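Local coordinates for protein phiAB6 tailspike (Unidentified phage, PDB 5JS4) that forms the tailspike of a bacteriophage and breaks the exopolysaccharide of Acinetobacter baumannii into fragments, at residues A[264-269]-A[274-279]; A[475-480]-A[493-498]; A[605-610]-A[651-656]. All coordinates share one frame; numbering follows the deposited sequence.

Contact 1 (A[264-269]-A[274-279])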
ATOM      1  N   GLN A 264      15.718  39.670   2.588  1.00 14.68           N
ATOM      2  CA  GLN A 264      14.508  40.457   2.811  1.00 14.44           C
ATOM      3  C   GLN A 264      14.199  41.378   1.631  1.00 14.88           C
ATOM      4  O   GLN A 264      13.040  41.521   1.239  1.00 15.31           O
ATOM      5  CB  GLN A 264      14.603  41.275   4.102  1.00 14.27           C
ATOM      6  CG  GLN A 264      13.254  41.793   4.576  1.00 14.88           C
ATOM      7  CD  GLN A 264      12.284  40.659   4.841  1.00 15.48           C
ATOM      8  OE1 GLN A 264      12.515  39.843   5.729  1.00 16.84           O
ATOM      9  NE2 GLN A 264      11.205  40.588   4.060  1.00 15.50           N
ATOM     10  N   ALA A 265      15.237  41.995   1.069  1.00 15.22           N
ATOM     11  CA  ALA A 265      15.081  42.855  -0.103  1.00 15.74           C
ATOM     12  C   ALA A 265      14.490  42.078  -1.276  1.00 15.63           C
ATOM     13  O   ALA A 265      13.620  42.579  -1.990  1.00 15.87           O
ATOM     14  CB  ALA A 265      16.416  43.469  -0.492  1.00 16.09           C
ATOM     15  N   TYR A 266      14.959  40.849  -1.463  1.00 15.70           N
ATOM     16  CA  TYR A 266      14.408  39.968  -2.489  1.00 14.74           C
ATOM     17  C   TYR A 266      12.902  39.783  -2.299  1.00 14.70           C
ATOM     18  O   TYR A 266      12.125  39.918  -3.246  1.00 14.63           O
ATOM     19  CB  TYR A 266      15.102  38.604  -2.446  1.00 14.21           C
ATOM     20  CG  TYR A 266      14.603  37.638  -3.494  1.00 14.30           C
ATOM     21  CD1 TYR A 266      13.367  37.014  -3.363  1.00 13.84           C
ATOM     22  CD2 TYR A 266      15.366  37.351  -4.620  1.00 14.58           C
ATOM     23  CE1 TYR A 266      12.901  36.144  -4.326  1.00 13.99           C
ATOM     24  CE2 TYR A 266      14.913  36.470  -5.583  1.00 14.33           C
ATOM     25  CZ  TYR A 266      13.678  35.871  -5.429  1.00 13.79           C
ATOM     26  OH  TYR A 266      13.221  34.997  -6.378  1.00 13.66           O
ATOM     27  N   CYS A 267      12.501  39.466  -1.072  1.00 14.87           N
ATOM     28  CA  CYS A 267      11.097  39.193  -0.765  1.00 16.18           C
ATOM     29  C   CYS A 267      10.220  40.443  -0.820  1.00 16.10           C
ATOM     30  O   CYS A 267       9.014  40.342  -1.037  1.00 16.29           O
ATOM     31  CB  CYS A 267      10.973  38.516   0.599  1.00 15.88           C
ATOM     32  SG  CYS A 267      11.774  36.898   0.661  1.00 17.07           S
ATOM     33  N   ASP A 268      10.828  41.613  -0.622  1.00 17.02           N
ATOM     34  CA  ASP A 268      10.113  42.891  -0.688  1.00 17.75           C
ATOM     35  C   ASP A 268      10.065  43.475  -2.103  1.00 17.05           C
ATOM     36  O   ASP A 268       9.327  44.429  -2.355  1.00 18.93           O
ATOM     37  CB  ASP A 268      10.768  43.912   0.247  1.00 18.70           C
ATOM     38  CG  ASP A 268      10.663  43.529   1.713  1.00 19.86           C
ATOM     39  OD1 ASP A 268       9.934  42.573   2.055  1.00 21.25           O
ATOM     40  OD2 ASP A 268      11.318  44.201   2.532  1.00 22.94           O
ATOM     41  N   SER A 269      10.844  42.903  -3.022  1.00 17.59           N
ATOM     42  CA  SER A 269      10.981  43.444  -4.374  1.00 16.97           C
ATOM     43  C   SER A 269       9.756  43.197  -5.246  1.00 17.58           C
ATOM     44  O   SER A 269       9.131  42.142  -5.169  1.00 18.72           O
ATOM     45  CB  SER A 269      12.207  42.837  -5.066  1.00 17.22           C
ATOM     46  OG  SER A 269      12.265  43.224  -6.429  1.00 17.39           O
ATOM     47  N   GLN A 274       7.226  33.840  -7.529  1.00 12.96           N
ATOM     48  CA  GLN A 274       6.597  33.069  -6.456  1.00 13.26           C
ATOM     49  C   GLN A 274       7.564  32.642  -5.361  1.00 12.96           C
ATOM     50  O   GLN A 274       7.182  32.583  -4.196  1.00 13.54           O
ATOM     51  CB  GLN A 274       5.933  31.806  -7.013  1.00 12.83           C
ATOM     52  CG  GLN A 274       4.652  32.037  -7.798  1.00 13.19           C
ATOM     53  CD  GLN A 274       3.835  30.765  -7.961  1.00 14.06           C
ATOM     54  OE1 GLN A 274       4.015  29.794  -7.221  1.00 14.94           O
ATOM     55  NE2 GLN A 274       2.922  30.772  -8.921  1.00 14.45           N
ATOM     56  N   ASN A 275       8.796  32.312  -5.746  1.00 13.00           N
ATOM     57  CA  ASN A 275       9.775  31.738  -4.831  1.00 12.84           C
ATOM     58  C   ASN A 275      11.030  32.578  -4.709  1.00 12.63           C
ATOM     59  O   ASN A 275      11.362  33.351  -5.613  1.00 13.27           O
ATOM     60  CB  ASN A 275      10.173  30.332  -5.302  1.00 13.00           C
ATOM     61  CG  ASN A 275       8.984  29.396  -5.455  1.00 13.28           C
ATOM     62  OD1 ASN A 275       8.899  28.629  -6.418  1.00 15.92           O
ATOM     63  ND2 ASN A 275       8.062  29.454  -4.511  1.00 12.65           N
ATOM     64  N   LEU A 276      11.705  32.425  -3.569  1.00 12.08           N
ATOM     65  CA  LEU A 276      13.060  32.922  -3.377  1.00 12.44           C
ATOM     66  C   LEU A 276      14.039  31.864  -3.873  1.00 12.63           C
ATOM     67  O   LEU A 276      13.875  30.680  -3.579  1.00 13.41           O
ATOM     68  CB  LEU A 276      13.313  33.249  -1.902  1.00 12.87           C
ATOM     69  CG  LEU A 276      14.702  33.808  -1.545  1.00 13.04           C
ATOM     70  CD1 LEU A 276      14.625  34.815  -0.406  1.00 13.48           C
ATOM     71  CD2 LEU A 276      15.689  32.704  -1.189  1.00 13.22           C
ATOM     72  N   TYR A 277      15.043  32.304  -4.629  1.00 12.99           N
ATOM     73  CA  TYR A 277      16.074  31.424  -5.180  1.00 13.29           C
ATOM     74  C   TYR A 277      17.453  31.814  -4.678  1.00 13.19           C
ATOM     75  O   TYR A 277      17.752  32.997  -4.497  1.00 13.39           O
ATOM     76  CB  TYR A 277      16.057  31.470  -6.711  1.00 13.53           C
ATOM     77  CG  TYR A 277      14.771  30.943  -7.282  1.00 14.01           C
ATOM     78  CD1 TYR A 277      13.689  31.788  -7.489  1.00 14.66           C
ATOM     79  CD2 TYR A 277      14.617  29.592  -7.578  1.00 14.94           C
ATOM     80  CE1 TYR A 277      12.497  31.312  -7.994  1.00 15.74           C
ATOM     81  CE2 TYR A 277      13.426  29.103  -8.081  1.00 16.34           C
ATOM     82  CZ  TYR A 277      12.369  29.967  -8.286  1.00 16.20           C
ATOM     83  OH  TYR A 277      11.177  29.488  -8.779  1.00 18.05           O
ATOM     84  N   LEU A 278      18.289  30.808  -4.453  1.00 13.99           N
ATOM     85  CA  LEU A 278      19.697  31.031  -4.160  1.00 14.59           C
ATOM     86  C   LEU A 278      20.498  31.054  -5.454  1.00 15.13           C
ATOM     87  O   LEU A 278      20.059  30.520  -6.475  1.00 16.38           O
ATOM     88  CB  LEU A 278      20.232  29.932  -3.248  1.00 15.13           C
ATOM     89  CG  LEU A 278      19.497  29.723  -1.924  1.00 15.05           C
ATOM     90  CD1 LEU A 278      20.179  28.618  -1.136  1.00 15.13           C
ATOM     91  CD2 LEU A 278      19.428  31.006  -1.102  1.00 15.13           C
ATOM     92  N   GLY A 279      21.666  31.686  -5.407  1.00 15.15           N
ATOM     93  CA  GLY A 279      22.609  31.666  -6.525  1.00 14.80           C
ATOM     94  C   GLY A 279      23.253  30.302  -6.686  1.00 14.19           C
ATOM     95  O   GLY A 279      23.033  29.407  -5.871  1.00 14.63           O
TER
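Tyr266 reaches across from helix 260-268 to lay a face of its ring against Leu276 and its hydroxyl on the backbone of Asn275, joining the helix to an early strand of the parallel beta-helix, the fold of the pectate lyase-like family. The axes of helix 264-268 and strand 275-277 approach to 9.2 Å with their directions 144° apart, closer to antiparallel than to perpendicular.

The two main side chains are turned so that the leucine sits over one face of the tyrosine ring. Leu276 CG lies 4.2 Å from the Tyr266 ring centroid and only 21° off the ring normal, which meets the geometry of a CH-pi contact, displaced toward the CD1-CE1 rim. Leu276 CB touches the same rim, 3.8 Å from Tyr266 CE1. The branch Leu276 CD1 reaches Cys267 SG at 3.7 Å and also lies 3.9 Å from Tyr266 CD1, so one methyl serves two neighbouring helix residues. Phe263 of the same helix and Val246 also touch Leu276.

Tyr266 carries its ring straight out toward the strand because CG is anti to the backbone N (chi1 -179°). At the far end OH donates to Asn275 O over 2.6 Å, in the carbonyl plane and on a lone pair; a second bond, to Ile244 O, is weak. Phe249 meets the ring at a steep angle. The short bond and the leucine over the face probably limit how the ring can turn or slide. The same hydroxyl oxygen also lies in the plane of the Tyr277 ring, at its edge, with Tyr266 OH 3.4 Å from Tyr277 CD1.

Contact 2 (A[475-480]-A[493-498])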
ATOM      1  N   LYS A 475      10.964   3.507  23.160  1.00 18.30           N
ATOM      2  CA  LYS A 475       9.978   4.425  22.581  1.00 17.82           C
ATOM      3  C   LYS A 475       9.135   3.713  21.529  1.00 16.00           C
ATOM      4  O   LYS A 475       9.657   2.920  20.749  1.00 15.14           O
ATOM      5  CB  LYS A 475      10.668   5.630  21.921  1.00 19.31           C
ATOM      6  CG  LYS A 475      11.307   6.637  22.872  1.00 21.01           C
ATOM      7  CD  LYS A 475      10.311   7.314  23.809  1.00 22.87           C
ATOM      8  CE  LYS A 475       9.276   8.149  23.069  1.00 25.35           C
ATOM      9  NZ  LYS A 475       8.366   8.869  24.004  1.00 26.89           N
ATOM     10  N   ASP A 476       7.835   4.003  21.509  1.00 15.54           N
ATOM     11  CA  ASP A 476       6.960   3.530  20.435  1.00 15.84           C
ATOM     12  C   ASP A 476       7.234   4.338  19.170  1.00 15.02           C
ATOM     13  O   ASP A 476       7.450   5.547  19.238  1.00 15.21           O
ATOM     14  CB  ASP A 476       5.481   3.684  20.809  1.00 17.44           C
ATOM     15  CG  ASP A 476       4.999   2.628  21.790  1.00 18.59           C
ATOM     16  OD1 ASP A 476       5.417   1.455  21.682  1.00 19.79           O
ATOM     17  OD2 ASP A 476       4.173   2.971  22.659  1.00 21.72           O
ATOM     18  N   TRP A 477       7.212   3.677  18.014  1.00 13.42           N
ATOM     19  CA  TRP A 477       7.408   4.373  16.739  1.00 12.91           C
ATOM     20  C   TRP A 477       6.263   5.360  16.473  1.00 12.51           C
ATOM     21  O   TRP A 477       6.467   6.410  15.860  1.00 12.69           O
ATOM     22  CB  TRP A 477       7.547   3.367  15.586  1.00 12.74           C
ATOM     23  CG  TRP A 477       6.275   2.671  15.225  1.00 12.83           C
ATOM     24  CD1 TRP A 477       5.778   1.528  15.777  1.00 13.20           C
ATOM     25  CD2 TRP A 477       5.331   3.080  14.231  1.00 12.62           C
ATOM     26  NE1 TRP A 477       4.580   1.202  15.194  1.00 13.38           N
ATOM     27  CE2 TRP A 477       4.281   2.139  14.241  1.00 13.07           C
ATOM     28  CE3 TRP A 477       5.267   4.157  13.339  1.00 12.38           C
ATOM     29  CZ2 TRP A 477       3.183   2.237  13.386  1.00 13.83           C
ATOM     30  CZ3 TRP A 477       4.174   4.250  12.490  1.00 12.96           C
ATOM     31  CH2 TRP A 477       3.147   3.297  12.523  1.00 13.66           C
ATOM     32  N   LEU A 478       5.068   4.998  16.935  1.00 12.93           N
ATOM     33  CA  LEU A 478       3.883   5.842  16.864  1.00 12.86           C
ATOM     34  C   LEU A 478       3.305   5.949  18.266  1.00 13.69           C
ATOM     35  O   LEU A 478       3.006   4.935  18.905  1.00 12.84           O
ATOM     36  CB  LEU A 478       2.846   5.251  15.905  1.00 12.83           C
ATOM     37  CG  LEU A 478       1.514   5.996  15.761  1.00 13.23           C
ATOM     38  CD1 LEU A 478       1.706   7.367  15.129  1.00 13.60           C
ATOM     39  CD2 LEU A 478       0.533   5.171  14.942  1.00 13.67           C
ATOM     40  N   GLU A 479       3.146   7.188  18.720  1.00 14.24           N
ATOM     41  CA  GLU A 479       2.746   7.509  20.080  1.00 15.92           C
ATOM     42  C   GLU A 479       1.482   8.365  20.005  1.00 15.55           C
ATOM     43  O   GLU A 479       1.540   9.525  19.608  1.00 18.29           O
ATOM     44  CB  GLU A 479       3.904   8.268  20.731  1.00 19.51           C
ATOM     45  CG  GLU A 479       3.700   8.766  22.148  1.00 22.76           C
ATOM     46  CD  GLU A 479       4.947   9.453  22.696  1.00 25.15           C
ATOM     47  OE1 GLU A 479       4.869  10.031  23.795  1.00 28.33           O
ATOM     48  OE2 GLU A 479       6.012   9.425  22.033  1.00 24.46           O
ATOM     49  N   VAL A 480       0.340   7.779  20.354  1.00 15.28           N
ATOM     50  CA  VAL A 480      -0.939   8.492  20.332  1.00 15.40           C
ATOM     51  C   VAL A 480      -1.425   8.626  21.771  1.00 16.09           C
ATOM     52  O   VAL A 480      -1.641   7.626  22.451  1.00 17.65           O
ATOM     53  CB  VAL A 480      -1.989   7.761  19.469  1.00 15.51           C
ATOM     54  CG1 VAL A 480      -3.246   8.612  19.315  1.00 16.29           C
ATOM     55  CG2 VAL A 480      -1.411   7.420  18.099  1.00 15.89           C
ATOM     56  N   GLY A 493       2.431  -1.508   6.163  1.00 13.96           N
ATOM     57  CA  GLY A 493       3.813  -1.792   5.791  1.00 13.99           C
ATOM     58  C   GLY A 493       4.527  -2.428   6.965  1.00 13.94           C
ATOM     59  O   GLY A 493       4.080  -2.320   8.109  1.00 15.21           O
ATOM     60  N   TYR A 494       5.632  -3.112   6.689  1.00 13.19           N
ATOM     61  CA  TYR A 494       6.438  -3.668   7.762  1.00 12.80           C
ATOM     62  C   TYR A 494       7.104  -2.538   8.550  1.00 12.49           C
ATOM     63  O   TYR A 494       7.608  -1.575   7.965  1.00 11.66           O
ATOM     64  CB  TYR A 494       7.495  -4.633   7.222  1.00 12.81           C
ATOM     65  CG  TYR A 494       8.251  -5.336   8.326  1.00 13.57           C
ATOM     66  CD1 TYR A 494       7.659  -6.361   9.056  1.00 14.71           C
ATOM     67  CD2 TYR A 494       9.548  -4.958   8.660  1.00 14.19           C
ATOM     68  CE1 TYR A 494       8.341  -6.996  10.082  1.00 15.24           C
ATOM     69  CE2 TYR A 494      10.237  -5.587   9.684  1.00 14.40           C
ATOM     70  CZ  TYR A 494       9.629  -6.605  10.392  1.00 15.35           C
ATOM     71  OH  TYR A 494      10.306  -7.233  11.411  1.00 17.33           O
ATOM     72  N   VAL A 495       7.085  -2.654   9.875  1.00 12.81           N
ATOM     73  CA  VAL A 495       7.783  -1.715  10.748  1.00 13.30           C
ATOM     74  C   VAL A 495       8.966  -2.446  11.381  1.00 13.00           C
ATOM     75  O   VAL A 495       8.790  -3.307  12.247  1.00 14.13           O
ATOM     76  CB  VAL A 495       6.854  -1.137  11.838  1.00 14.01           C
ATOM     77  CG1 VAL A 495       7.619  -0.214  12.776  1.00 14.25           C
ATOM     78  CG2 VAL A 495       5.692  -0.390  11.204  1.00 13.32           C
ATOM     79  N   LYS A 496      10.169  -2.109  10.924  1.00 12.53           N
ATOM     80  CA  LYS A 496      11.401  -2.677  11.466  1.00 13.00           C
ATOM     81  C   LYS A 496      11.721  -1.992  12.792  1.00 13.49           C
ATOM     82  O   LYS A 496      11.770  -0.762  12.860  1.00 13.94           O
ATOM     83  CB  LYS A 496      12.553  -2.488  10.477  1.00 14.12           C
ATOM     84  CG  LYS A 496      13.878  -3.110  10.895  1.00 14.89           C
ATOM     85  CD  LYS A 496      13.875  -4.621  10.748  1.00 16.04           C
ATOM     86  CE  LYS A 496      15.247  -5.212  11.031  1.00 17.40           C
ATOM     87  NZ  LYS A 496      15.259  -6.683  10.817  1.00 18.13           N
ATOM     88  N   LEU A 497      11.936  -2.795  13.833  1.00 13.25           N
ATOM     89  CA  LEU A 497      12.216  -2.290  15.177  1.00 14.01           C
ATOM     90  C   LEU A 497      13.563  -2.823  15.660  1.00 14.70           C
ATOM     91  O   LEU A 497      13.741  -4.036  15.803  1.00 15.97           O
ATOM     92  CB  LEU A 497      11.119  -2.725  16.146  1.00 14.28           C
ATOM     93  CG  LEU A 497       9.686  -2.313  15.790  1.00 14.69           C
ATOM     94  CD1 LEU A 497       8.682  -3.091  16.627  1.00 15.06           C
ATOM     95  CD2 LEU A 497       9.479  -0.816  15.958  1.00 14.96           C
ATOM     96  N   LEU A 498      14.501  -1.910  15.907  1.00 14.71           N
ATOM     97  CA  LEU A 498      15.838  -2.263  16.389  1.00 15.82           C
ATOM     98  C   LEU A 498      16.314  -1.288  17.464  1.00 15.98           C
ATOM     99  O   LEU A 498      16.069  -0.089  17.378  1.00 15.44           O
ATOM    100  CB  LEU A 498      16.839  -2.252  15.231  1.00 17.34           C
ATOM    101  CG  LEU A 498      16.668  -3.304  14.136  1.00 18.35           C
ATOM    102  CD1 LEU A 498      17.526  -2.957  12.926  1.00 19.38           C
ATOM    103  CD2 LEU A 498      17.006  -4.694  14.655  1.00 18.79           C
TER
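Val495 presses a methyl over the five-membered ring of Trp477, linking two parts of the beta-helix: the bend between strands 475-476 and 478-480, and strand 495-498, which pairs in parallel with strand 460-469. No hydrogen bond crosses between the segments; the evidence for the contact is apolar packing alone.

Along segment 493-498, Tyr494 turns to other company, its ring stacked on His458 of the third subunit. Val495 follows and carries the contact. Its CG1 stands 4.0 Å from the centroid of the five-membered ring and 11° off the normal, a CH-pi contact squarely over the face; the closest indole atom is Trp477 CD1, 3.9 Å from Val495 CG1. Val495 CG2 lies over the same face, nearer the ring-fusion atom Trp477 CE2, at 4.2 Å. The other face of the indole is backed by Leu478 CB, 3.5 Å above the plane. Trp477 takes this pose with CG between the backbone N and the carbonyl carbon (chi1 72°), which turns the indole toward the strand. Phe461 meets the indole edge-to-face, Phe464 with the planes about 50° apart. Its single N-H is shared between Ser503 OG, the stronger partner, and Thr505 OG1, which should hold the ring's rotation.

Next, Lys496 packs on His458 of the third subunit. Leu497 returns to the tryptophan with a lighter, oblique touch, CD2 4.4 Å from Trp477 CD1.

Contact 3 (A[605-610]-A[651-656])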
ATOM      1  N   ALA A 605     -23.991 -39.009   6.279  1.00  6.94           N
ATOM      2  CA  ALA A 605     -23.842 -37.949   7.263  1.00  7.14           C
ATOM      3  C   ALA A 605     -23.456 -38.472   8.632  1.00  7.05           C
ATOM      4  O   ALA A 605     -23.760 -39.615   8.994  1.00  6.77           O
ATOM      5  CB  ALA A 605     -25.119 -37.134   7.372  1.00  7.80           C
ATOM      6  N   PHE A 606     -22.802 -37.582   9.372  1.00  6.88           N
ATOM      7  CA  PHE A 606     -22.468 -37.753  10.768  1.00  6.91           C
ATOM      8  C   PHE A 606     -23.364 -36.791  11.548  1.00  7.10           C
ATOM      9  O   PHE A 606     -23.636 -35.684  11.076  1.00  7.18           O
ATOM     10  CB  PHE A 606     -20.997 -37.412  10.976  1.00  7.24           C
ATOM     11  CG  PHE A 606     -20.068 -38.157  10.050  1.00  7.25           C
ATOM     12  CD1 PHE A 606     -19.903 -39.525  10.176  1.00  7.66           C
ATOM     13  CD2 PHE A 606     -19.372 -37.489   9.049  1.00  7.40           C
ATOM     14  CE1 PHE A 606     -19.060 -40.218   9.322  1.00  7.97           C
ATOM     15  CE2 PHE A 606     -18.518 -38.175   8.198  1.00  7.75           C
ATOM     16  CZ  PHE A 606     -18.366 -39.540   8.339  1.00  7.90           C
ATOM     17  N   TYR A 607     -23.794 -37.213  12.737  1.00  6.94           N
ATOM     18  CA  TYR A 607     -24.862 -36.533  13.486  1.00  6.96           C
ATOM     19  C   TYR A 607     -24.435 -36.134  14.890  1.00  7.17           C
ATOM     20  O   TYR A 607     -23.785 -36.911  15.588  1.00  7.38           O
ATOM     21  CB  TYR A 607     -26.081 -37.454  13.612  1.00  7.41           C
ATOM     22  CG  TYR A 607     -26.722 -37.775  12.290  1.00  8.13           C
ATOM     23  CD1 TYR A 607     -26.113 -38.652  11.399  1.00  8.60           C
ATOM     24  CD2 TYR A 607     -27.927 -37.198  11.922  1.00  8.72           C
ATOM     25  CE1 TYR A 607     -26.688 -38.943  10.177  1.00  9.23           C
ATOM     26  CE2 TYR A 607     -28.512 -37.488  10.700  1.00  9.05           C
ATOM     27  CZ  TYR A 607     -27.881 -38.362   9.834  1.00  9.10           C
ATOM     28  OH  TYR A 607     -28.432 -38.657   8.607  1.00 11.33           O
ATOM     29  N   ALA A 608     -24.838 -34.932  15.299  1.00  7.21           N
ATOM     30  CA  ALA A 608     -24.764 -34.516  16.699  1.00  6.89           C
ATOM     31  C   ALA A 608     -26.205 -34.369  17.189  1.00  6.70           C
ATOM     32  O   ALA A 608     -26.824 -33.335  16.965  1.00  7.24           O
ATOM     33  CB  ALA A 608     -24.001 -33.205  16.836  1.00  7.04           C
ATOM     34  N   PRO A 609     -26.757 -35.413  17.829  1.00  6.75           N
ATOM     35  CA  PRO A 609     -28.176 -35.363  18.194  1.00  6.84           C
ATOM     36  C   PRO A 609     -28.468 -34.446  19.370  1.00  6.82           C
ATOM     37  O   PRO A 609     -27.567 -34.097  20.133  1.00  7.09           O
ATOM     38  CB  PRO A 609     -28.484 -36.809  18.588  1.00  7.38           C
ATOM     39  CG  PRO A 609     -27.186 -37.326  19.103  1.00  7.37           C
ATOM     40  CD  PRO A 609     -26.133 -36.683  18.244  1.00  7.26           C
ATOM     41  N   MET A 610     -29.730 -34.062  19.512  1.00  6.83           N
ATOM     42  CA  MET A 610     -30.189 -33.483  20.764  1.00  7.01           C
ATOM     43  C   MET A 610     -30.185 -34.580  21.815  1.00  7.20           C
ATOM     44  O   MET A 610     -30.588 -35.712  21.540  1.00  7.86           O
ATOM     45  CB  MET A 610     -31.593 -32.902  20.624  1.00  7.60           C
ATOM     46  CG  MET A 610     -31.624 -31.618  19.821  1.00  7.97           C
ATOM     47  SD  MET A 610     -33.273 -30.916  19.647  1.00  9.79           S
ATOM     48  CE  MET A 610     -33.934 -31.894  18.304  1.00 10.80           C
ATOM     49  N   ASN A 651     -39.002 -37.373  10.230  1.00  8.87           N
ATOM     50  CA  ASN A 651     -38.267 -38.585   9.878  1.00  8.47           C
ATOM     51  C   ASN A 651     -36.968 -38.716  10.658  1.00  9.05           C
ATOM     52  O   ASN A 651     -35.923 -39.034  10.095  1.00  9.68           O
ATOM     53  CB  ASN A 651     -37.985 -38.601   8.371  1.00  8.92           C
ATOM     54  CG  ASN A 651     -37.598 -39.973   7.859  1.00  8.82           C
ATOM     55  OD1 ASN A 651     -37.910 -40.992   8.476  1.00  8.74           O
ATOM     56  ND2 ASN A 651     -36.935 -40.006   6.709  1.00  9.31           N
ATOM     57  N   GLY A 652     -37.056 -38.466  11.959  1.00  8.99           N
ATOM     58  CA  GLY A 652     -35.882 -38.399  12.825  1.00  9.10           C
ATOM     59  C   GLY A 652     -35.365 -39.739  13.306  1.00  9.28           C
ATOM     60  O   GLY A 652     -36.025 -40.767  13.186  1.00 11.51           O
ATOM     61  N   HIS A 653     -34.163 -39.702  13.871  1.00  8.14           N
ATOM     62  CA  HIS A 653     -33.535 -40.867  14.480  1.00  7.75           C
ATOM     63  C   HIS A 653     -33.759 -40.796  15.989  1.00  7.51           C
ATOM     64  O   HIS A 653     -33.718 -39.711  16.561  1.00  8.34           O
ATOM     65  CB  HIS A 653     -32.038 -40.850  14.177  1.00  7.96           C
ATOM     66  CG  HIS A 653     -31.711 -40.787  12.716  1.00  7.64           C
ATOM     67  ND1 HIS A 653     -31.880 -41.859  11.867  1.00  7.92           N
ATOM     68  CD2 HIS A 653     -31.204 -39.786  11.961  1.00  7.78           C
ATOM     69  CE1 HIS A 653     -31.502 -41.516  10.650  1.00  7.96           C
ATOM     70  NE2 HIS A 653     -31.089 -40.263  10.677  1.00  8.12           N
ATOM     71  N   ILE A 654     -34.010 -41.938  16.627  1.00  7.07           N
ATOM     72  CA  ILE A 654     -34.308 -41.960  18.061  1.00  7.87           C
ATOM     73  C   ILE A 654     -33.523 -43.049  18.770  1.00  8.38           C
ATOM     74  O   ILE A 654     -33.577 -44.220  18.397  1.00  8.42           O
ATOM     75  CB  ILE A 654     -35.811 -42.173  18.351  1.00  8.83           C
ATOM     76  CG1 ILE A 654     -36.626 -41.048  17.716  1.00  9.41           C
ATOM     77  CG2 ILE A 654     -36.056 -42.236  19.860  1.00  9.07           C
ATOM     78  CD1 ILE A 654     -38.127 -41.256  17.771  1.00 10.35           C
ATOM     79  N   VAL A 655     -32.810 -42.642  19.812  1.00  8.81           N
ATOM     80  CA  VAL A 655     -32.080 -43.554  20.670  1.00  9.47           C
ATOM     81  C   VAL A 655     -32.496 -43.258  22.103  1.00 10.01           C
ATOM     82  O   VAL A 655     -32.475 -42.109  22.533  1.00 13.84           O
ATOM     83  CB  VAL A 655     -30.561 -43.356  20.509  1.00 10.56           C
ATOM     84  CG1 VAL A 655     -29.796 -44.211  21.512  1.00 11.82           C
ATOM     85  CG2 VAL A 655     -30.134 -43.680  19.082  1.00 10.71           C
ATOM     86  N   VAL A 656     -32.894 -44.287  22.833  1.00  9.19           N
ATOM     87  CA  VAL A 656     -33.167 -44.141  24.258  1.00  9.46           C
ATOM     88  C   VAL A 656     -31.971 -44.675  25.033  1.00 10.02           C
ATOM     89  O   VAL A 656     -31.386 -45.707  24.686  1.00 10.82           O
ATOM     90  CB  VAL A 656     -34.484 -44.835  24.659  1.00  9.99           C
ATOM     91  CG1 VAL A 656     -34.665 -44.873  26.171  1.00 10.22           C
ATOM     92  CG2 VAL A 656     -35.660 -44.108  24.026  1.00 10.31           C
TER
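Tyr607 and His653 meet as an offset edge-to-face aromatic pair in the C-terminal antiparallel part, close in space to the last residue, where strands 602-615 and 654-661 belong to one antiparallel sheet with strand 708-715 lying between them. The ring centroids are 5.0 Å apart and the planes stand at 82°, with the edge of the imidazole directed at the face of the phenol. Tyr607 lies on the first strand; His653 immediately precedes the second.

Followed outward from CB, the tyrosine shows how the contact is made. CB leaves the backbone toward segment 651-656, and CG is anti to the carbonyl carbon (chi1 -64°), which swings the ring to the histidine. The CD2-CE2 side then does the touching. CD2 comes first, 4.2 Å from His653 CD2. One bond further on, Tyr607 CE2 is closer, 3.8 Å from the same His653 CD2, and NE2 of the imidazole is equally near it. Tyr607 CZ also stands 3.8 Å from His653 NE2.

At the tip, the hydroxyl does not bond to the imidazole. Both polar ends turn instead to Ser719 O at the chain's C terminus, which thus receives a hydrogen bond from each ring and ties the last residue to the pair. The second imidazole nitrogen, ND1, is paired with Thr613 OG1 of the second subunit, so His653 is held at both nitrogens and links this buried site to the trimer interface. The direct approach ends with Tyr607 OH standing 3.7 Å from His653 NE2.

In the fold
From the N terminus the three contacts come strictly in series, none nested in or crossing another. Contact 1 closes a short loop of four residues and ties helix 260-268 to an early strand of the beta-helix. Contact 2 closes a 12-residue excursion holding strands 486-487 and 489-491, further along the same beta-helix. Contact 3 spans 40 residues, including strands 623-624, 627-633, 636-641 and 649-650, in the antiparallel C-terminal part. Centres lie about 40 Å apart between contacts 1 and 2, about 55 Å between 2 and 3, and about 89 Å between 1 and 3, as expected of an elongated chain. Neighbouring subunits reach residues of all three.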